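Local coordinates for protein tumour necrosis factor receptor (Ectromelia virus, PDB 3ON9) that probably dampens host immune defence by binding TNF and chemokines outside the cell, its SECRET domain, the part in this structure, being the chemokine-sequestering one, at residues Phe6-Val11 against Cys47-Phe51; Met15-Lys20 against Thr35-Ile40; Val125-Tyr129 against Asp140-Tyr144. All blocks are in the same frame, centred on the assembly; numbering follows the deposited sequence.

Contact 1 (Phe6-Val11 against Cys47-Phe51)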
loop_
_atom_site.group_PDB
_atom_site.type_symbol
_atom_site.label_atom_id
_atom_site.label_comp_id
_atom_site.label_asym_id
_atom_site.label_seq_id
_atom_site.Cartn_x
_atom_site.Cartn_y
_atom_site.Cartn_z
ATOM N N PHE A 6 9.586 -11.612 -8.955
ATOM C CA PHE A 6 8.219 -11.483 -8.454
ATOM C C PHE A 6 7.226 -11.244 -9.590
ATOM O O PHE A 6 7.565 -10.611 -10.593
ATOM C CB PHE A 6 8.114 -10.399 -7.369
ATOM C CG PHE A 6 8.415 -8.992 -7.851
ATOM C CD1 PHE A 6 7.418 -8.206 -8.412
ATOM C CD2 PHE A 6 9.682 -8.447 -7.693
ATOM C CE1 PHE A 6 7.683 -6.901 -8.841
ATOM C CE2 PHE A 6 9.952 -7.152 -8.118
ATOM C CZ PHE A 6 8.946 -6.376 -8.683
ATOM N N ASN A 7 6.022 -11.786 -9.446
ATOM C CA ASN A 7 4.941 -11.522 -10.391
ATOM C C ASN A 7 3.726 -10.922 -9.696
ATOM O O ASN A 7 2.670 -10.785 -10.299
ATOM C CB ASN A 7 4.536 -12.787 -11.174
ATOM C CG ASN A 7 4.202 -13.962 -10.274
ATOM O OD1 ASN A 7 4.274 -13.860 -9.061
ATOM N ND2 ASN A 7 3.829 -15.085 -10.874
ATOM N N SER A 8 3.892 -10.576 -8.421
ATOM C CA SER A 8 2.780 -10.088 -7.613
ATOM C C SER A 8 3.253 -8.972 -6.695
ATOM O O SER A 8 4.281 -9.114 -6.041
ATOM C CB SER A 8 2.238 -11.230 -6.747
ATOM O OG SER A 8 1.255 -10.765 -5.836
ATOM N N ILE A 9 2.509 -7.866 -6.649
ATOM C CA ILE A 9 2.778 -6.806 -5.679
ATOM C C ILE A 9 1.498 -6.521 -4.913
ATOM O O ILE A 9 0.428 -6.357 -5.507
ATOM C CB ILE A 9 3.266 -5.476 -6.319
ATOM C CG1 ILE A 9 4.362 -5.721 -7.352
ATOM C CG2 ILE A 9 3.805 -4.537 -5.237
ATOM C CD1 ILE A 9 4.826 -4.444 -8.064
ATOM N N ASP A 10 1.635 -6.465 -3.591
ATOM C CA ASP A 10 0.544 -6.223 -2.669
ATOM C C ASP A 10 0.959 -5.013 -1.850
ATOM O O ASP A 10 2.072 -4.962 -1.334
ATOM C CB ASP A 10 0.356 -7.471 -1.787
ATOM C CG ASP A 10 -0.354 -7.178 -0.478
ATOM O OD1 ASP A 10 -1.599 -7.198 -0.468
ATOM O OD2 ASP A 10 0.347 -6.955 0.537
ATOM N N VAL A 11 0.091 -4.008 -1.790
ATOM C CA VAL A 11 0.330 -2.840 -0.965
ATOM C C VAL A 11 -0.833 -2.729 0.008
ATOM O O VAL A 11 -1.985 -2.730 -0.409
ATOM C CB VAL A 11 0.443 -1.556 -1.826
ATOM C CG1 VAL A 11 0.633 -0.336 -0.931
ATOM C CG2 VAL A 11 1.598 -1.680 -2.811
ATOM N N CYS A 47 7.621 -1.024 -12.744
ATOM C CA CYS A 47 7.127 -2.282 -12.181
ATOM C C CYS A 47 6.257 -2.934 -13.245
ATOM O O CYS A 47 5.325 -2.318 -13.737
ATOM C CB CYS A 47 6.272 -2.029 -10.936
ATOM S SG CYS A 47 7.104 -1.062 -9.671
ATOM N N THR A 48 6.559 -4.180 -13.595
ATOM C CA THR A 48 5.850 -4.829 -14.695
ATOM C C THR A 48 4.430 -5.269 -14.297
ATOM O O THR A 48 3.481 -5.014 -15.024
ATOM C CB THR A 48 6.639 -6.031 -15.276
ATOM O OG1 THR A 48 8.035 -5.713 -15.344
ATOM C CG2 THR A 48 6.134 -6.358 -16.687
ATOM N N PRO A 49 4.272 -5.921 -13.130
ATOM C CA PRO A 49 2.918 -6.366 -12.766
ATOM C C PRO A 49 1.977 -5.180 -12.649
ATOM O O PRO A 49 2.333 -4.196 -11.992
ATOM C CB PRO A 49 3.123 -7.001 -11.388
ATOM C CG PRO A 49 4.581 -7.464 -11.425
ATOM C CD PRO A 49 5.287 -6.364 -12.153
ATOM N N VAL A 50 0.806 -5.265 -13.276
ATOM C CA VAL A 50 -0.113 -4.117 -13.330
ATOM C C VAL A 50 -1.097 -4.111 -12.159
ATOM O O VAL A 50 -1.662 -5.141 -11.780
ATOM C CB VAL A 50 -0.835 -3.990 -14.700
ATOM C CG1 VAL A 50 0.191 -3.874 -15.825
ATOM C CG2 VAL A 50 -1.753 -5.157 -14.943
ATOM N N PHE A 51 -1.277 -2.939 -11.566
ATOM C CA PHE A 51 -2.222 -2.826 -10.470
ATOM C C PHE A 51 -3.645 -2.840 -11.010
ATOM O O PHE A 51 -3.976 -2.076 -11.923
ATOM C CB PHE A 51 -1.936 -1.578 -9.642
ATOM C CG PHE A 51 -0.771 -1.746 -8.713
ATOM C CD1 PHE A 51 -0.962 -2.247 -7.431
ATOM C CD2 PHE A 51 0.518 -1.462 -9.133
ATOM C CE1 PHE A 51 0.117 -2.428 -6.569
ATOM C CE2 PHE A 51 1.604 -1.639 -8.285
ATOM C CZ PHE A 51 1.405 -2.134 -6.999
#

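Contact 2 (Met15-Lys20 against Thr35-Ile40)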
loop_
_atom_site.group_PDB
_atom_site.type_symbol
_atom_site.label_atom_id
_atom_site.label_comp_id
_atom_site.label_asym_id
_atom_site.label_seq_id
_atom_site.Cartn_x
_atom_site.Cartn_y
_atom_site.Cartn_z
ATOM N N MET A 15 -4.910 2.057 9.044
ATOM C CA MET A 15 -4.950 3.415 9.580
ATOM C C MET A 15 -5.908 3.553 10.756
ATOM O O MET A 15 -6.977 2.953 10.762
ATOM C CB MET A 15 -5.380 4.397 8.479
ATOM C CG MET A 15 -4.469 4.374 7.259
ATOM S SD MET A 15 -4.995 5.538 5.984
ATOM C CE MET A 15 -6.447 4.694 5.349
ATOM N N TYR A 16 -5.524 4.361 11.737
ATOM C CA TYR A 16 -6.395 4.665 12.860
ATOM C C TYR A 16 -6.041 6.039 13.408
ATOM O O TYR A 16 -4.872 6.356 13.541
ATOM C CB TYR A 16 -6.215 3.617 13.966
ATOM C CG TYR A 16 -7.246 3.734 15.059
ATOM C CD1 TYR A 16 -8.412 2.985 15.018
ATOM C CD2 TYR A 16 -7.068 4.617 16.111
ATOM C CE1 TYR A 16 -9.376 3.108 16.003
ATOM C CE2 TYR A 16 -8.024 4.740 17.104
ATOM C CZ TYR A 16 -9.167 3.981 17.041
ATOM O OH TYR A 16 -10.114 4.104 18.028
ATOM N N PRO A 17 -7.052 6.870 13.710
ATOM C CA PRO A 17 -8.480 6.636 13.491
ATOM C C PRO A 17 -8.948 7.250 12.172
ATOM O O PRO A 17 -8.410 8.277 11.741
ATOM C CB PRO A 17 -9.143 7.427 14.625
ATOM C CG PRO A 17 -8.137 8.524 14.968
ATOM C CD PRO A 17 -6.801 8.177 14.348
ATOM N N VAL A 18 -9.943 6.633 11.548
ATOM C CA VAL A 18 -10.599 7.260 10.403
ATOM C C VAL A 18 -12.022 7.637 10.783
ATOM O O VAL A 18 -12.646 6.989 11.636
ATOM C CB VAL A 18 -10.584 6.386 9.121
ATOM C CG1 VAL A 18 -9.145 6.126 8.677
ATOM C CG2 VAL A 18 -11.337 5.076 9.317
ATOM N N ASN A 19 -12.517 8.707 10.169
ATOM C CA ASN A 19 -13.843 9.226 10.454
ATOM C C ASN A 19 -14.808 9.053 9.291
ATOM O O ASN A 19 -16.001 9.331 9.432
ATOM C CB ASN A 19 -13.753 10.710 10.778
ATOM C CG ASN A 19 -12.888 10.985 11.976
ATOM O OD1 ASN A 19 -13.228 10.604 13.096
ATOM N ND2 ASN A 19 -11.757 11.651 11.754
ATOM N N LYS A 20 -14.287 8.622 8.147
ATOM C CA LYS A 20 -15.088 8.490 6.933
ATOM C C LYS A 20 -15.008 7.076 6.391
ATOM O O LYS A 20 -13.948 6.444 6.439
ATOM C CB LYS A 20 -14.590 9.450 5.852
ATOM C CG LYS A 20 -14.476 10.905 6.272
ATOM C CD LYS A 20 -15.802 11.469 6.715
ATOM C CE LYS A 20 -15.648 12.934 7.078
ATOM N NZ LYS A 20 -16.940 13.518 7.524
ATOM N N THR A 35 -10.734 9.465 0.719
ATOM C CA THR A 35 -11.943 9.910 1.397
ATOM C C THR A 35 -11.824 11.424 1.420
ATOM O O THR A 35 -10.904 11.979 0.817
ATOM C CB THR A 35 -12.018 9.382 2.837
ATOM O OG1 THR A 35 -10.924 9.910 3.605
ATOM C CG2 THR A 35 -11.942 7.871 2.838
ATOM N N SER A 36 -12.735 12.099 2.104
ATOM C CA SER A 36 -12.653 13.548 2.188
ATOM C C SER A 36 -11.604 13.980 3.205
ATOM O O SER A 36 -11.360 15.173 3.358
ATOM C CB SER A 36 -14.002 14.143 2.576
ATOM O OG SER A 36 -14.454 13.606 3.808
ATOM N N GLU A 37 -10.993 13.024 3.915
ATOM C CA GLU A 37 -10.003 13.378 4.947
ATOM C C GLU A 37 -8.605 12.790 4.713
ATOM O O GLU A 37 -7.630 13.252 5.310
ATOM C CB GLU A 37 -10.502 12.991 6.346
ATOM C CG GLU A 37 -10.510 11.491 6.567
ATOM C CD GLU A 37 -10.998 11.079 7.944
ATOM O OE1 GLU A 37 -11.218 11.945 8.817
ATOM O OE2 GLU A 37 -11.169 9.864 8.139
ATOM N N LEU A 38 -8.508 11.780 3.851
ATOM C CA LEU A 38 -7.236 11.094 3.607
ATOM C C LEU A 38 -7.124 10.688 2.151
ATOM O O LEU A 38 -8.093 10.208 1.574
ATOM C CB LEU A 38 -7.137 9.823 4.473
ATOM C CG LEU A 38 -6.691 10.017 5.922
ATOM C CD1 LEU A 38 -7.182 8.867 6.804
ATOM C CD2 LEU A 38 -5.188 10.162 6.003
ATOM N N THR A 39 -5.944 10.864 1.555
ATOM C CA THR A 39 -5.718 10.363 0.201
ATOM C C THR A 39 -4.464 9.500 0.220
ATOM O O THR A 39 -3.437 9.892 0.775
ATOM C CB THR A 39 -5.522 11.491 -0.821
ATOM O OG1 THR A 39 -6.671 12.350 -0.813
ATOM C CG2 THR A 39 -5.341 10.908 -2.238
ATOM N N ILE A 40 -4.571 8.318 -0.372
ATOM C CA ILE A 40 -3.419 7.437 -0.525
ATOM C C ILE A 40 -3.078 7.382 -2.010
ATOM O O ILE A 40 -3.919 7.005 -2.830
ATOM C CB ILE A 40 -3.709 6.023 -0.018
ATOM C CG1 ILE A 40 -4.214 6.063 1.430
ATOM C CG2 ILE A 40 -2.450 5.153 -0.146
ATOM C CD1 ILE A 40 -4.795 4.740 1.912
#

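Contact 3 (Val125-Tyr129 against Asp140-Tyr144)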
loop_
_atom_site.group_PDB
_atom_site.type_symbol
_atom_site.label_atom_id
_atom_site.label_comp_id
_atom_site.label_asym_id
_atom_site.label_seq_id
_atom_site.Cartn_x
_atom_site.Cartn_y
_atom_site.Cartn_z
ATOM N N VAL A 125 2.157 0.318 6.903
ATOM C CA VAL A 125 2.233 0.064 5.476
ATOM C C VAL A 125 3.016 -1.222 5.234
ATOM O O VAL A 125 4.053 -1.456 5.858
ATOM C CB VAL A 125 2.919 1.230 4.752
ATOM C CG1 VAL A 125 3.143 0.894 3.285
ATOM C CG2 VAL A 125 2.060 2.471 4.891
ATOM N N TYR A 126 2.498 -2.068 4.351
ATOM C CA TYR A 126 3.243 -3.224 3.875
ATOM C C TYR A 126 3.302 -3.204 2.362
ATOM O O TYR A 126 2.277 -3.081 1.698
ATOM C CB TYR A 126 2.600 -4.532 4.338
ATOM C CG TYR A 126 2.291 -4.589 5.815
ATOM C CD1 TYR A 126 3.231 -5.048 6.736
ATOM C CD2 TYR A 126 1.056 -4.182 6.290
ATOM C CE1 TYR A 126 2.930 -5.090 8.100
ATOM C CE2 TYR A 126 0.752 -4.223 7.642
ATOM C CZ TYR A 126 1.682 -4.676 8.533
ATOM O OH TYR A 126 1.337 -4.709 9.875
ATOM N N ILE A 127 4.509 -3.320 1.828
ATOM C CA ILE A 127 4.691 -3.485 0.388
ATOM C C ILE A 127 5.318 -4.858 0.204
ATOM O O ILE A 127 6.417 -5.114 0.690
ATOM C CB ILE A 127 5.605 -2.405 -0.181
ATOM C CG1 ILE A 127 4.992 -1.030 0.098
ATOM C CG2 ILE A 127 5.784 -2.614 -1.703
ATOM C CD1 ILE A 127 5.907 0.132 -0.194
ATOM N N VAL A 128 4.603 -5.740 -0.482
ATOM C CA VAL A 128 4.957 -7.155 -0.508
ATOM C C VAL A 128 5.127 -7.630 -1.936
ATOM O O VAL A 128 4.193 -7.555 -2.742
ATOM C CB VAL A 128 3.878 -7.990 0.195
ATOM C CG1 VAL A 128 4.257 -9.467 0.191
ATOM C CG2 VAL A 128 3.694 -7.494 1.628
ATOM N N TYR A 129 6.329 -8.089 -2.250
ATOM C CA TYR A 129 6.627 -8.622 -3.563
ATOM C C TYR A 129 6.729 -10.133 -3.459
ATOM O O TYR A 129 7.472 -10.662 -2.611
ATOM C CB TYR A 129 7.957 -8.074 -4.052
ATOM C CG TYR A 129 8.103 -6.573 -4.018
ATOM C CD1 TYR A 129 7.909 -5.819 -5.165
ATOM C CD2 TYR A 129 8.457 -5.905 -2.839
ATOM C CE1 TYR A 129 8.063 -4.455 -5.150
ATOM C CE2 TYR A 129 8.615 -4.527 -2.821
ATOM C CZ TYR A 129 8.419 -3.810 -3.986
ATOM O OH TYR A 129 8.585 -2.448 -4.001
ATOM N N ASP A 140 9.247 -10.893 -0.291
ATOM C CA ASP A 140 9.857 -9.733 0.366
ATOM C C ASP A 140 8.724 -8.914 0.979
ATOM O O ASP A 140 7.783 -8.519 0.282
ATOM C CB ASP A 140 10.610 -8.852 -0.641
ATOM C CG ASP A 140 11.961 -9.398 -1.015
ATOM O OD1 ASP A 140 12.521 -10.229 -0.263
ATOM O OD2 ASP A 140 12.480 -8.983 -2.075
ATOM N N VAL A 141 8.804 -8.686 2.284
ATOM C CA VAL A 141 7.815 -7.903 3.006
ATOM C C VAL A 141 8.468 -6.638 3.532
ATOM O O VAL A 141 9.294 -6.697 4.454
ATOM C CB VAL A 141 7.213 -8.687 4.185
ATOM C CG1 VAL A 141 6.247 -7.801 4.971
ATOM C CG2 VAL A 141 6.513 -9.939 3.690
ATOM N N VAL A 142 8.113 -5.495 2.950
ATOM C CA VAL A 142 8.653 -4.218 3.407
ATOM C C VAL A 142 7.624 -3.579 4.338
ATOM O O VAL A 142 6.530 -3.206 3.896
ATOM C CB VAL A 142 8.964 -3.266 2.236
ATOM C CG1 VAL A 142 9.751 -2.069 2.739
ATOM C CG2 VAL A 142 9.744 -3.991 1.133
ATOM N N ALA A 143 7.951 -3.481 5.624
ATOM C CA ALA A 143 6.970 -3.053 6.629
ATOM C C ALA A 143 7.314 -1.716 7.268
ATOM O O ALA A 143 8.480 -1.435 7.547
ATOM C CB ALA A 143 6.784 -4.136 7.708
ATOM N N TYR A 144 6.293 -0.880 7.462
ATOM C CA TYR A 144 6.459 0.421 8.099
ATOM C C TYR A 144 5.395 0.584 9.176
ATOM O O TYR A 144 4.244 0.190 8.979
ATOM C CB TYR A 144 6.268 1.557 7.093
ATOM C CG TYR A 144 7.090 1.480 5.823
ATOM C CD1 TYR A 144 8.164 2.328 5.627
ATOM C CD2 TYR A 144 6.762 0.585 4.809
ATOM C CE1 TYR A 144 8.916 2.274 4.462
ATOM C CE2 TYR A 144 7.500 0.528 3.638
ATOM C CZ TYR A 144 8.573 1.382 3.473
ATOM O OH TYR A 144 9.323 1.344 2.321
#

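Contact 1 (Phe6-Val11 against Cys47-Phe51)
Ile-9 makes the largest contribution from its own segment to this apolar contact, and its side chain can be followed outward from the strand. Its CB already meets the ring of Phe-51, lying 3.9 Å from CZ. There the chain forks. CG2 stays near the same CZ, at 3.8 Å, oblique to the ring, while CG1 passes CB of Pro-49 at 4.4 Å. The fork is set by the first torsion: CG1 stands beside the backbone N (chi1 -47°), and the extended second torsion (177°) carries CD1 on to CB of Cys-47, 4.0 Å away. One branched side chain thus bridges three residues of the 47-51 loop.

The packing lies inside the beta-sandwich of the SECRET domain. Strand 8-16 is the central strand of the five-stranded sheet, and Cys-47 is tied by a disulfide to Cys-81, just ahead of strand 82-89 in the facing sheet; Ile-83 of that strand touches both Cys-47 and Phe-51.

Just ahead of the strand Pro-49 is the chief partner. Its CG reaches CE1 of Phe-6 at 4.1 Å, the two side chains crossing at about a right angle, and it also lies 4.0 Å from the carbonyl carbon of Asn-7. Here the pairing with strand 122-130 is irregular: Asn-7 and Ser-8 both face Ala-130, a classic beta bulge. Farther along, CG2 of Val-11 approaches CE1 of Phe-51 at 4.1 Å, again obliquely to the ring.

Contact 2 (Met15-Lys20 against Thr35-Ile40)
Thr-35 and Lys-20 meet through their beta carbons, 4.0 Å between Thr-35 CB and Lys-20 CB, at one end of the beta-sandwich. Thr-35 opens the turn of the beta hairpin formed by strands 30-34 and 38-45. Its OG1 accepts from the backbone N of both Glu-37 and Leu-38, an ST turn and an ST motif built on one hydroxyl oxygen, and its own N is bonded to Leu-38 O, so the turn is fastened from within.

Next along, Ser-36 OG lies against the aliphatic part of the Lys-20 side chain, 3.5 Å from Lys-20 CE.

Glu-37 is the polar centre. With CG set between the backbone N and the carbonyl carbon (chi1 71°) and the chain extended beyond it, its carboxylate reaches the loop that follows strand 8-16. OE2 receives Asn-19 N in a nearly straight bond of 2.7 Å, and OE1 receives Asn-19 ND2 at 3.0 Å; both oxygens use their syn lone pairs. OE1 lies close to the amide plane of Asn-19, yet that plane is turned 62° from the carboxylate. Asn-19 thus holds both oxygens, main chain on one and side chain on the other, which should limit rotation of the carboxylate; a weak bond from Lys-20 N to Glu-37 OE2, at 3.4 Å, adds little.

Leu-38 then returns the segment to apolar packing. Its CD1 lies 3.9 Å from Val-18 CG1 and 4.1 Å from Met-15 SD. Beyond it, Ile-40 points into the sandwich alongside Leu-85 of the same sheet. The bend at the third torsion of Met-15 (chi3 -73°) takes its methyl to that residue, where Met-15 CE and Ile-40 CD1 meet tip to tip at 3.8 Å.

Contact 3 (Val125-Tyr129 against Asp140-Tyr144)
Val-125 O takes one hydrogen bond, from Tyr-144 N at 2.8 Å in the carbonyl plane, and has two weaker C-H neighbours on the same side: Ala-143 CA at 3.4 Å and the edge of the Tyr-144 ring, CD2 at 3.6 Å, the oxygen lying in the ring plane. This is one end of an antiparallel beta hairpin, whose strand axes run 4.7 Å apart at 169°. Val-125/Tyr-144, Ile-127/Val-142 and Tyr-129/Asp-140 are its hydrogen-bonded pairs, each joined by two backbone bonds; Tyr-126/Ala-143 and Val-128/Val-141 are the non-hydrogen-bonded pairs between them.

The hydrogen-bonded pairs send their side chains into the sandwich, where Ile-83, Leu-85 and Glu-111 of the other sheet meet them. On this face the Tyr-144 ring lies against Val-125 and is touched obliquely by Ile-127 CD1. The Tyr-129 ring turns its edge to Val-142, and its hydroxyl is bonded to Glu-111. Buried Asp-140 is satisfied by His-109 and by the backbone N atoms of Leu-106 and Met-107, donors that would probably stabilise its negative charge.

On the opposite face, Val-128 and Val-141 lie side by side, pointing the same way, with CG1 of the first 4.2 Å from CG2 of the second. Next to them, Tyr-126 CD1 comes obliquely to within 3.8 Å of the methyl CB of Ala-143.

Overall arrangement
Contacts 1 and 2 use the same central strand, 8-16, from its two ends: their centres are 25 Å apart, on opposite sides of the chain's centre. Contact 2 meets the start of strand 38-45 in the facing sheet; contact 1 meets the link that leads from that strand back to strand 51-59 of its own sheet. Contact 3 instead lies within one sheet, as the hairpin beside strand 8-16. It adjoins contact 1, with centres 12 Å apart; Val-128 N lies 2.8 Å from Asp-10 O, a probable hydrogen bond, and Phe-6 CZ packs 3.7 Å from Tyr-129 CD1. Contacts 2 and 3 do not touch, their nearest atoms lying about 7 Å apart.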